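Local coordinates for protein predicted ATPase involved in replication control, Cdc46/Mcm family (Methanopyrus kandleri AV19, PDB 3F8T) that probably binds and hydrolyses ATP and binds single-stranded DNA, as an archaeal homolog of the MCM replicative helicase, at residues P102-R107 with R112-A117; I119-V124 with A170-L175; R126-R129 with R133-H136; A137-G142 with V146-H151; H153-G156 with R160-I163. The protein carries 2 engineered substitutions. One frame throughout, in Å; residues are numbered along the deposited sequence.

Contact 1 (P102-R107 with R112-A117)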
# COMPACT_ATOMS: atom_id res chain seq x y z
N PRO A 102 6.81 10.07 -23.82
CA PRO A 102 5.70 9.45 -24.53
C PRO A 102 5.13 8.26 -23.75
O PRO A 102 5.87 7.56 -23.04
CB PRO A 102 6.33 8.98 -25.84
CG PRO A 102 7.47 9.92 -26.06
CD PRO A 102 8.01 10.20 -24.67
N HIS A 103 3.83 8.05 -23.87
CA HIS A 103 3.09 7.15 -22.99
C HIS A 103 3.63 5.72 -22.95
O HIS A 103 3.62 5.08 -21.89
CB HIS A 103 1.59 7.16 -23.34
CG HIS A 103 0.75 6.41 -22.36
ND1 HIS A 103 0.33 6.95 -21.17
CD2 HIS A 103 0.26 5.14 -22.40
CE1 HIS A 103 -0.39 6.06 -20.51
NE2 HIS A 103 -0.45 4.95 -21.23
N ARG A 104 4.13 5.23 -24.08
CA ARG A 104 4.64 3.86 -24.18
C ARG A 104 5.94 3.62 -23.40
O ARG A 104 6.31 2.47 -23.14
CB ARG A 104 4.81 3.43 -25.64
CG ARG A 104 5.79 4.27 -26.42
CD ARG A 104 6.22 3.62 -27.73
NE ARG A 104 7.28 2.64 -27.54
CZ ARG A 104 8.28 2.44 -28.40
NH1 ARG A 104 8.37 3.17 -29.50
NH2 ARG A 104 9.20 1.51 -28.14
N PHE A 105 6.64 4.70 -23.02
CA PHE A 105 7.88 4.58 -22.25
C PHE A 105 7.64 4.67 -20.73
O PHE A 105 8.59 4.56 -19.94
CB PHE A 105 8.91 5.64 -22.69
CG PHE A 105 9.32 5.54 -24.13
CD1 PHE A 105 8.60 6.19 -25.13
CD2 PHE A 105 10.43 4.78 -24.50
CE1 PHE A 105 8.98 6.09 -26.48
CE2 PHE A 105 10.82 4.68 -25.84
CZ PHE A 105 10.08 5.34 -26.83
N ARG A 106 6.39 4.85 -20.34
CA ARG A 106 6.03 5.02 -18.92
C ARG A 106 5.51 3.72 -18.30
O ARG A 106 4.81 2.95 -18.96
CB ARG A 106 4.98 6.12 -18.73
CG ARG A 106 5.38 7.49 -19.26
CD ARG A 106 4.45 8.56 -18.72
NE ARG A 106 4.42 9.74 -19.58
CZ ARG A 106 4.03 10.96 -19.19
NH1 ARG A 106 3.63 11.17 -17.94
NH2 ARG A 106 4.04 11.97 -20.06
N ARG A 107 5.85 3.50 -17.03
CA ARG A 107 5.42 2.32 -16.28
C ARG A 107 5.68 1.02 -17.03
O ARG A 107 4.79 0.18 -17.18
CB ARG A 107 3.94 2.43 -15.90
CG ARG A 107 3.64 3.62 -15.01
CD ARG A 107 2.13 3.82 -14.86
NE ARG A 107 1.85 5.06 -14.14
CZ ARG A 107 1.61 6.24 -14.71
NH1 ARG A 107 1.59 6.36 -16.04
NH2 ARG A 107 1.37 7.30 -13.95
N ARG A 112 14.16 -5.11 -19.83
CA ARG A 112 15.31 -5.61 -20.59
C ARG A 112 15.27 -5.26 -22.09
O ARG A 112 16.28 -4.83 -22.65
CB ARG A 112 15.50 -7.12 -20.37
CG ARG A 112 16.85 -7.67 -20.81
CD ARG A 112 17.11 -9.04 -20.19
NE ARG A 112 18.22 -9.73 -20.84
CZ ARG A 112 18.93 -10.71 -20.28
NH1 ARG A 112 18.66 -11.13 -19.05
NH2 ARG A 112 19.93 -11.27 -20.96
N PRO A 113 14.10 -5.42 -22.75
CA PRO A 113 14.05 -5.06 -24.17
C PRO A 113 14.23 -3.57 -24.42
O PRO A 113 14.48 -3.18 -25.56
CB PRO A 113 12.63 -5.48 -24.59
CG PRO A 113 12.20 -6.47 -23.55
CD PRO A 113 12.81 -5.95 -22.29
N MET A 114 14.12 -2.77 -23.36
CA MET A 114 14.26 -1.31 -23.46
C MET A 114 15.69 -0.82 -23.25
O MET A 114 15.89 0.35 -22.92
CB MET A 114 13.32 -0.58 -22.47
CG MET A 114 11.83 -0.89 -22.61
SD MET A 114 11.15 -0.48 -24.22
CE MET A 114 11.17 1.31 -24.18
N ASP A 115 16.69 -1.68 -23.44
CA ASP A 115 18.07 -1.27 -23.18
C ASP A 115 18.40 -0.01 -23.96
O ASP A 115 18.03 0.11 -25.12
CB ASP A 115 19.09 -2.36 -23.54
CG ASP A 115 20.43 -2.13 -22.85
OD1 ASP A 115 20.45 -1.65 -21.70
OD2 ASP A 115 21.47 -2.42 -23.44
N GLY A 116 19.08 0.93 -23.30
CA GLY A 116 19.48 2.19 -23.93
C GLY A 116 18.46 3.31 -23.87
O GLY A 116 18.80 4.46 -24.14
N ALA A 117 17.22 2.97 -23.50
CA ALA A 117 16.07 3.88 -23.56
C ALA A 117 15.77 4.60 -22.24
O ALA A 117 16.02 4.07 -21.14
CB ALA A 117 14.84 3.12 -24.02

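Contact 2 (I119-V124 with A170-L175)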
# COMPACT_ATOMS: atom_id res chain seq x y z
N ILE A 119 13.01 5.57 -19.74
CA ILE A 119 11.74 4.96 -19.34
C ILE A 119 11.38 5.40 -17.93
O ILE A 119 12.23 5.95 -17.21
CB ILE A 119 11.80 3.39 -19.40
CG1 ILE A 119 12.64 2.83 -18.24
CG2 ILE A 119 12.33 2.91 -20.77
CD1 ILE A 119 12.36 1.38 -17.91
N SER A 120 10.14 5.13 -17.52
CA SER A 120 9.84 5.11 -16.08
C SER A 120 9.36 3.72 -15.67
O SER A 120 8.82 2.97 -16.50
CB SER A 120 8.83 6.19 -15.68
OG SER A 120 7.50 5.77 -15.87
N ILE A 121 9.65 3.36 -14.43
CA ILE A 121 9.03 2.20 -13.80
C ILE A 121 8.24 2.67 -12.59
O ILE A 121 8.49 3.75 -12.06
CB ILE A 121 10.07 1.11 -13.39
CG1 ILE A 121 11.10 1.62 -12.36
CG2 ILE A 121 10.74 0.55 -14.64
CD1 ILE A 121 11.93 0.51 -11.68
N GLU A 122 7.27 1.87 -12.17
CA GLU A 122 6.55 2.16 -10.96
C GLU A 122 6.30 0.88 -10.18
O GLU A 122 5.89 -0.14 -10.76
CB GLU A 122 5.22 2.84 -11.31
CG GLU A 122 4.41 3.29 -10.11
CD GLU A 122 3.10 3.91 -10.55
OE1 GLU A 122 2.23 3.17 -11.04
OE2 GLU A 122 2.95 5.14 -10.44
N GLY A 123 6.59 0.92 -8.88
CA GLY A 123 6.26 -0.19 -8.01
C GLY A 123 6.78 -0.04 -6.60
O GLY A 123 7.06 1.07 -6.15
N VAL A 124 6.91 -1.17 -5.90
CA VAL A 124 7.26 -1.19 -4.47
C VAL A 124 8.71 -1.59 -4.31
O VAL A 124 9.16 -2.56 -4.93
CB VAL A 124 6.33 -2.16 -3.66
CG1 VAL A 124 6.77 -2.27 -2.18
CG2 VAL A 124 4.87 -1.69 -3.73
N ALA A 170 20.00 -4.36 -18.25
CA ALA A 170 19.06 -4.87 -17.25
C ALA A 170 19.10 -4.14 -15.90
O ALA A 170 18.58 -4.66 -14.90
CB ALA A 170 19.23 -6.40 -17.06
N THR A 171 19.71 -2.95 -15.86
CA THR A 171 19.67 -2.06 -14.70
C THR A 171 19.16 -0.67 -15.11
O THR A 171 19.57 -0.12 -16.15
CB THR A 171 21.06 -1.93 -14.00
OG1 THR A 171 21.45 -3.20 -13.46
CG2 THR A 171 21.03 -0.90 -12.87
N LEU A 172 18.27 -0.10 -14.30
CA LEU A 172 17.78 1.24 -14.54
C LEU A 172 18.69 2.22 -13.81
O LEU A 172 18.83 2.14 -12.59
CB LEU A 172 16.33 1.39 -14.04
CG LEU A 172 15.64 2.73 -14.33
CD1 LEU A 172 15.40 2.87 -15.84
CD2 LEU A 172 14.34 2.85 -13.58
N ASP A 173 19.33 3.11 -14.57
CA ASP A 173 20.09 4.20 -13.98
C ASP A 173 19.15 5.35 -13.69
O ASP A 173 18.73 6.07 -14.59
CB ASP A 173 21.23 4.64 -14.91
CG ASP A 173 22.41 3.70 -14.86
OD1 ASP A 173 23.02 3.58 -13.77
OD2 ASP A 173 22.74 3.08 -15.90
N ALA A 174 18.84 5.54 -12.41
CA ALA A 174 17.85 6.51 -11.99
C ALA A 174 18.28 7.94 -12.29
O ALA A 174 19.43 8.33 -12.02
CB ALA A 174 17.53 6.32 -10.49
N LEU A 175 17.35 8.71 -12.86
CA LEU A 175 17.51 10.16 -13.06
C LEU A 175 16.68 10.94 -12.04
O LEU A 175 17.08 12.00 -11.58
CB LEU A 175 17.06 10.55 -14.47
CG LEU A 175 17.96 10.08 -15.61
CD1 LEU A 175 17.22 10.22 -16.93
CD2 LEU A 175 19.30 10.85 -15.64

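Contact 3 (R126-R129 with R133-H136)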
# COMPACT_ATOMS: atom_id res chain seq x y z
N ARG A 126 11.64 -3.34 -2.86
CA ARG A 126 11.84 -4.58 -2.11
C ARG A 126 13.08 -4.51 -1.22
O ARG A 126 13.12 -5.12 -0.15
CB ARG A 126 12.01 -5.74 -3.08
CG ARG A 126 10.77 -6.03 -3.89
CD ARG A 126 9.79 -6.89 -3.11
NE ARG A 126 10.12 -8.30 -3.26
CZ ARG A 126 9.38 -9.18 -3.93
NH1 ARG A 126 8.24 -8.83 -4.50
NH2 ARG A 126 9.80 -10.43 -4.01
N GLU A 127 14.09 -3.77 -1.69
CA GLU A 127 15.40 -3.82 -1.06
C GLU A 127 16.23 -2.60 -1.46
O GLU A 127 16.06 -2.03 -2.54
CB GLU A 127 16.11 -5.12 -1.48
CG GLU A 127 17.47 -5.32 -0.83
CD GLU A 127 18.17 -6.57 -1.33
OE1 GLU A 127 17.49 -7.60 -1.58
OE2 GLU A 127 19.42 -6.51 -1.47
N VAL A 128 17.10 -2.18 -0.55
CA VAL A 128 18.08 -1.14 -0.86
C VAL A 128 19.43 -1.59 -0.34
O VAL A 128 19.51 -2.39 0.59
CB VAL A 128 17.70 0.24 -0.28
CG1 VAL A 128 16.35 0.72 -0.80
CG2 VAL A 128 17.74 0.27 1.28
N ARG A 129 20.49 -1.08 -0.96
CA ARG A 129 21.83 -1.41 -0.49
C ARG A 129 22.85 -0.29 -0.75
O ARG A 129 22.66 0.55 -1.65
CB ARG A 129 22.30 -2.78 -1.01
CG ARG A 129 22.77 -2.82 -2.43
CD ARG A 129 23.31 -4.22 -2.77
NE ARG A 129 24.07 -4.21 -4.03
CZ ARG A 129 23.52 -4.31 -5.24
NH1 ARG A 129 22.20 -4.42 -5.38
NH2 ARG A 129 24.30 -4.29 -6.32
N ARG A 133 27.03 5.50 1.23
CA ARG A 133 25.92 6.07 0.47
C ARG A 133 24.89 4.99 0.11
O ARG A 133 25.24 3.82 -0.07
CB ARG A 133 26.47 6.71 -0.80
CG ARG A 133 25.48 7.60 -1.56
CD ARG A 133 26.11 8.24 -2.80
NE ARG A 133 26.48 7.25 -3.83
CZ ARG A 133 26.57 7.53 -5.13
NH1 ARG A 133 26.32 8.76 -5.59
NH2 ARG A 133 26.90 6.56 -5.99
N LEU A 134 23.62 5.39 0.02
CA LEU A 134 22.57 4.54 -0.55
C LEU A 134 22.80 4.44 -2.06
O LEU A 134 22.82 5.46 -2.75
CB LEU A 134 21.20 5.14 -0.21
CG LEU A 134 19.91 4.65 -0.84
CD1 LEU A 134 19.67 3.18 -0.54
CD2 LEU A 134 18.74 5.50 -0.34
N GLU A 135 22.97 3.22 -2.57
CA GLU A 135 23.49 3.02 -3.93
C GLU A 135 22.59 2.25 -4.89
O GLU A 135 22.53 2.59 -6.07
CB GLU A 135 24.85 2.32 -3.89
CG GLU A 135 25.95 3.08 -3.15
CD GLU A 135 27.20 2.26 -2.91
OE1 GLU A 135 27.17 1.02 -3.07
OE2 GLU A 135 28.24 2.87 -2.55
N HIS A 136 21.94 1.19 -4.40
CA HIS A 136 21.18 0.28 -5.25
C HIS A 136 19.82 -0.03 -4.65
O HIS A 136 19.66 -0.05 -3.43
CB HIS A 136 21.91 -1.04 -5.43
CG HIS A 136 23.16 -0.96 -6.25
ND1 HIS A 136 23.18 -1.25 -7.60
CD2 HIS A 136 24.43 -0.64 -5.91
CE1 HIS A 136 24.41 -1.10 -8.05
NE2 HIS A 136 25.19 -0.72 -7.05

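Contact 4 (A137-G142 with V146-H151)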
# COMPACT_ATOMS: atom_id res chain seq x y z
N ALA A 137 18.85 -0.30 -5.51
CA ALA A 137 17.55 -0.77 -5.06
C ALA A 137 17.03 -1.87 -5.98
O ALA A 137 17.45 -1.98 -7.15
CB ALA A 137 16.56 0.39 -4.99
N ILE A 138 16.13 -2.69 -5.45
CA ILE A 138 15.37 -3.61 -6.28
C ILE A 138 13.91 -3.20 -6.16
O ILE A 138 13.41 -3.03 -5.04
CB ILE A 138 15.52 -5.07 -5.85
CG1 ILE A 138 16.96 -5.57 -6.06
CG2 ILE A 138 14.51 -5.96 -6.60
CD1 ILE A 138 17.25 -6.85 -5.27
N VAL A 139 13.24 -3.02 -7.31
CA VAL A 139 11.84 -2.59 -7.33
C VAL A 139 10.91 -3.63 -7.98
O VAL A 139 11.11 -4.04 -9.13
CB VAL A 139 11.68 -1.21 -8.07
CG1 VAL A 139 10.25 -0.78 -8.11
CG2 VAL A 139 12.54 -0.12 -7.41
N ASP A 140 9.87 -4.02 -7.25
CA ASP A 140 8.83 -4.91 -7.77
C ASP A 140 7.84 -4.08 -8.57
O ASP A 140 7.05 -3.31 -8.00
CB ASP A 140 8.13 -5.65 -6.61
CG ASP A 140 6.95 -6.53 -7.07
OD1 ASP A 140 6.74 -6.76 -8.28
OD2 ASP A 140 6.20 -6.97 -6.17
N THR A 141 7.89 -4.21 -9.90
CA THR A 141 6.99 -3.44 -10.77
C THR A 141 5.69 -4.19 -11.10
O THR A 141 4.89 -3.75 -11.93
CB THR A 141 7.68 -3.01 -12.09
OG1 THR A 141 8.11 -4.17 -12.80
CG2 THR A 141 8.89 -2.13 -11.81
N GLY A 142 5.47 -5.32 -10.44
CA GLY A 142 4.24 -6.09 -10.66
C GLY A 142 4.55 -7.44 -11.27
O GLY A 142 4.20 -8.47 -10.69
N VAL A 146 13.16 -5.22 -10.61
CA VAL A 146 14.04 -4.37 -11.43
C VAL A 146 15.18 -3.83 -10.59
O VAL A 146 14.95 -3.25 -9.53
CB VAL A 146 13.23 -3.19 -12.04
CG1 VAL A 146 14.16 -2.21 -12.79
CG2 VAL A 146 12.15 -3.72 -12.97
N ALA A 147 16.42 -4.03 -11.04
CA ALA A 147 17.57 -3.48 -10.33
C ALA A 147 17.73 -2.02 -10.72
O ALA A 147 17.58 -1.68 -11.90
CB ALA A 147 18.86 -4.27 -10.67
N VAL A 148 18.06 -1.17 -9.74
CA VAL A 148 18.18 0.28 -9.93
C VAL A 148 19.46 0.82 -9.29
O VAL A 148 19.72 0.57 -8.10
CB VAL A 148 16.96 1.06 -9.31
CG1 VAL A 148 17.03 2.54 -9.66
CG2 VAL A 148 15.61 0.48 -9.79
N ARG A 149 20.27 1.53 -10.09
CA ARG A 149 21.40 2.30 -9.58
C ARG A 149 20.86 3.68 -9.26
O ARG A 149 20.31 4.36 -10.13
CB ARG A 149 22.54 2.38 -10.60
CG ARG A 149 23.43 1.15 -10.64
CD ARG A 149 24.62 1.35 -11.60
NE ARG A 149 24.17 1.32 -12.99
CZ ARG A 149 24.15 0.23 -13.76
NH1 ARG A 149 24.58 -0.93 -13.29
NH2 ARG A 149 23.69 0.31 -15.00
N LEU A 150 21.00 4.08 -7.99
CA LEU A 150 20.26 5.24 -7.47
C LEU A 150 20.90 6.59 -7.75
O LEU A 150 20.20 7.60 -7.84
CB LEU A 150 19.95 5.08 -5.98
CG LEU A 150 18.97 3.95 -5.63
CD1 LEU A 150 19.00 3.68 -4.14
CD2 LEU A 150 17.55 4.29 -6.08
N HIS A 151 22.23 6.63 -7.85
CA HIS A 151 22.94 7.89 -8.16
C HIS A 151 22.52 9.04 -7.23
O HIS A 151 22.20 10.14 -7.69
CB HIS A 151 22.72 8.28 -9.63
CG HIS A 151 23.15 7.23 -10.60
ND1 HIS A 151 24.47 6.82 -10.73
CD2 HIS A 151 22.45 6.50 -11.50
CE1 HIS A 151 24.55 5.88 -11.66
NE2 HIS A 151 23.33 5.67 -12.14

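Contact 5 (H153-G156 with R160-I163)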
# COMPACT_ATOMS: atom_id res chain seq x y z
N HIS A 153 19.86 9.41 -5.43
CA HIS A 153 18.42 9.52 -5.21
C HIS A 153 17.99 8.61 -4.08
O HIS A 153 18.43 7.47 -3.99
CB HIS A 153 17.64 9.22 -6.48
CG HIS A 153 17.94 10.15 -7.60
ND1 HIS A 153 18.90 9.88 -8.55
CD2 HIS A 153 17.42 11.36 -7.92
CE1 HIS A 153 18.96 10.88 -9.41
NE2 HIS A 153 18.07 11.79 -9.06
N ARG A 154 17.13 9.13 -3.22
CA ARG A 154 16.75 8.39 -2.03
C ARG A 154 15.37 7.73 -2.12
O ARG A 154 14.47 8.20 -2.82
CB ARG A 154 16.87 9.28 -0.79
CG ARG A 154 18.30 9.35 -0.24
CD ARG A 154 18.56 10.59 0.60
NE ARG A 154 17.67 10.68 1.77
CZ ARG A 154 17.91 10.15 2.97
NH1 ARG A 154 19.02 9.45 3.20
NH2 ARG A 154 17.03 10.31 3.95
N LEU A 155 15.25 6.61 -1.43
CA LEU A 155 14.00 5.88 -1.27
C LEU A 155 14.28 4.80 -0.23
O LEU A 155 15.42 4.69 0.27
CB LEU A 155 13.49 5.32 -2.62
CG LEU A 155 14.44 4.70 -3.64
CD1 LEU A 155 15.13 3.44 -3.09
CD2 LEU A 155 13.72 4.40 -4.93
N GLY A 156 13.27 4.00 0.11
CA GLY A 156 13.46 2.95 1.12
C GLY A 156 12.53 1.77 0.91
O GLY A 156 11.55 1.88 0.20
N ARG A 160 6.31 2.98 -2.30
CA ARG A 160 5.89 2.93 -3.69
C ARG A 160 6.42 4.16 -4.44
O ARG A 160 6.23 5.29 -4.02
CB ARG A 160 4.37 2.87 -3.79
CG ARG A 160 3.88 2.56 -5.18
CD ARG A 160 2.44 2.06 -5.14
NE ARG A 160 1.89 2.04 -6.49
CZ ARG A 160 1.27 3.07 -7.06
NH1 ARG A 160 0.81 2.96 -8.30
NH2 ARG A 160 1.11 4.21 -6.38
N VAL A 161 7.08 3.90 -5.57
CA VAL A 161 7.81 4.95 -6.27
C VAL A 161 7.59 4.90 -7.78
O VAL A 161 7.31 3.84 -8.34
CB VAL A 161 9.33 4.87 -5.95
CG1 VAL A 161 9.57 5.06 -4.45
CG2 VAL A 161 9.93 3.53 -6.41
N GLU A 162 7.68 6.06 -8.43
CA GLU A 162 7.93 6.10 -9.86
C GLU A 162 9.36 6.58 -10.08
O GLU A 162 9.79 7.60 -9.50
CB GLU A 162 6.93 6.97 -10.63
CG GLU A 162 7.08 6.84 -12.16
CD GLU A 162 5.93 7.45 -12.97
OE1 GLU A 162 5.24 8.36 -12.45
OE2 GLU A 162 5.74 7.03 -14.14
N ILE A 163 10.11 5.82 -10.87
CA ILE A 163 11.52 6.13 -11.11
C ILE A 163 11.72 6.33 -12.59
O ILE A 163 11.42 5.46 -13.41
CB ILE A 163 12.49 5.02 -10.63
CG1 ILE A 163 12.27 4.70 -9.16
CG2 ILE A 163 13.98 5.44 -10.85
CD1 ILE A 163 13.22 3.64 -8.60

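Contact 1 (P102-R107 with R112-A117)
The ring of Phe105 is touched by the methyl group of Met114, which meets it at a slant at CD2 and CE2, with CE lying 3.6 Å from Phe105 CD2. One face of the same ring carries the side chain of Arg104, its NE 3.9 Å above the plane and displaced toward the rim. In turn, Phe105 CZ sits over the centre of one guanidinium face. At the ring edge, in plane, is the carbonyl O of Pro102. Met114 also brushes the guanidinium obliquely, with CE 4.4 Å from Arg104 NH2. Both segments lie in the long loop between strand 96-99 and strand 118-130, the latter a strand of the OB fold: 103-105 is a short 3-10 turn, and Met114 to Ala117 form a type II beta turn closed by Ala117 N to Met114 O. Gly116 takes a positive phi there, where a side chain would collide with the preceding carbonyl O. The thioether chain of Met114 is bent at both chi2 (-60°) and chi3 (-71°), which curls the methyl round to the phenylalanine. Helix 64-72 of the N-terminal region packs on Phe105 through Ser68, Ala71 and Thr72.

Contact 2 (I119-V124 with A170-L175)
With chi1 at -175°, Leu172 extends CG opposite its own amide nitrogen, and its two methyl branches reach Ile119 and Ile121. Each isoleucine in turn has CG1 tucked between its own backbone N and carbonyl carbon (chi1 73° in Ile119, 61° in Ile121), a position that turns the ethyl arm toward the leucine. The contact lies inside the OB-fold barrel, where strands 118-130 and 171-174 are not paired with each other but face one another through side chains; strand 160-168 pairs with both. The work is divided between the branches. Leu172 CD1 meets Ile119 at CG1, 3.7 Å away, and at CD1, 4.0 Å away, the two side chains running at a slant to one another. Leu172 CD2 goes to Ile121, the two side chains reaching toward each other tip to tip. All three residues are buried, and the meeting is wholly apolar, with Ile163 and Val167 of strand 160-168 also packed on the leucine. Cutting Leu172 back to an alanine is likely to open a gap between strand 171-174 and the two isoleucines and deprive both ethyl arms of their partner on that strand. At the Ile121 end the approach is made by two neighbouring carbons, Ile121 CG1 at 3.7 Å and Ile121 CD1 at 3.9 Å from Leu172 CD2.

Contact 3 (R126-R129 with R133-H136)
Arg129 and His136 form an antiparallel hydrogen-bonded pair, in which Arg129 N gives to His136 O at 2.8 Å. Arg129 O accepts from both His136 N (2.9 Å) and Glu135 N (2.8 Å), and two donors on one carbonyl are the mark of a classic beta bulge: Glu135 and His136 together face Arg129. On the side chains, the guanidinium of Arg129 lies flat on the His136 imidazole, with centres 3.8 Å apart and planes only 12° from parallel. NH2 sits over the centre of the ring, while NH1 is 3.4 Å from His136 CB. In the arginine, chi1 of 78° sets CG between backbone N and carbonyl carbon, and the chain, extended from CG to NE, carries the guanidinium over the face of His136. These residues belong to the beta hairpin of strands 118-130 and 134-140 in the OB fold, near its turn. A serine in place of His136 would probably leave the Arg129 guanidinium without the flat surface it rests on, and set its end free to turn. Val128 meets Leu134 through apolar carbons, with Val128 CB 3.5 Å from Leu134 CD1. Trp289 of strand 289-293, from the ATPase part of the chain, packs against both. Val128 CA makes a CA-H...O contact with His136 O at 3.2 Å.

Contact 4 (A137-G142 with V146-H151)
Four backbone hydrogen bonds join Ala137-Val139 to Val146-Val148. Ala137 and Val148 form one antiparallel hydrogen-bonded pair, exchanging Ala137 N to Val148 O (2.9 Å) and Val148 N to Ala137 O (2.8 Å). Val139 and Val146 form the next, and the bond from Val139 N to Val146 O is the straighter of its two at 165°. Ile138 and Ala147 lie between them as a non-hydrogen-bonded pair. Two CA-H...O contacts accompany them, Ile138 CA to Val146 O and Ala147 CA to Ala137 O.

The apolar contacts lie largely on the face bearing Ala137, Val139, Val146 and Val148. Val139 and Val148 touch by one methyl each, CG2 to CG2 at 3.9 Å; in both valines this is the branch beside the backbone N, the other standing anti to it (chi1 179° and -173°). Ala137 CB is met by both terminal methyls of Leu150, each at 4.2 Å. Near the turn, Thr141 crosses Val146 at about a right angle, with Thr141 CG2 3.8 Å from Val146 CG2. Ile121 of strand 118-130 packs on Val139, Thr141 and Val146.

A polar detail shapes the turn: Gly142 N gives a 2.9 Å bond to Asp140 OD1, meeting that oxygen from above the carboxylate plane. This is an Asx turn, and the positive phi of Gly142 suits a residue without a side chain. Together these features make the beta hairpin of strands 134-140 and 145-149, whose valine-rich face lines the interior of the OB-fold barrel.

Contact 5 (H153-G156 with R160-I163)
Leu155, from the loop between strands 145-149 and 160-168, packs on Val161 and Ile163 of strand 160-168 in a small, purely apolar contact at the edge of the OB-fold core, where the loop meets the strand. The segment 153-156 has no regular structure, and Leu155 points its side chain from it toward the strand. Its CG lies between the backbone N and the carbonyl carbon (chi1 41°), and this carries CD2 over to the strand. There the single methyl meets two partners, Val161 CG2 at 4.2 Å and Ile163 CD1 further along the strand. The leucine runs at roughly a right angle to both side chains, lying across both. Val161 and Ile163 are both buried, two residues apart on the same side of the strand, whereas Glu162 between them bonds through OE2 to Ser120 OG. Around the leucine stand Val125 and Val128 of strand 118-130, Ala137 of strand 134-140 and Val177 of strand 176-180; side chains of several strands thus meet it. In Ile163 the ethyl arm has CG1 beside the backbone N and is extended beyond it (chi2 -179°), which brings its CD1 to 3.8 Å from Leu155 CD2.

Contacts 2, 4 and 5 are buried contacts within the OB fold, contact 3 lies at its surface, and contact 1 is a partly buried contact within the loop before strand 118-130. Contacts 3 and 4 share strand 134-140 and add side-chain packing to backbone pairing; 1, 2 and 5 meet through side chains alone, in 1 a methionine methyl on an aromatic ring. Contact 3 adds the stack of a guanidinium on an imidazole, in a more exposed setting. Contacts 2 and 3 both use strand 118-130, and contacts 3, 4 and 5 are nested in the loop that contact 2 closes. Asp173 and Arg149 link contacts 2 and 4 by a salt bridge; Phe105 O to Ser120 N ties contact 1 to contact 2.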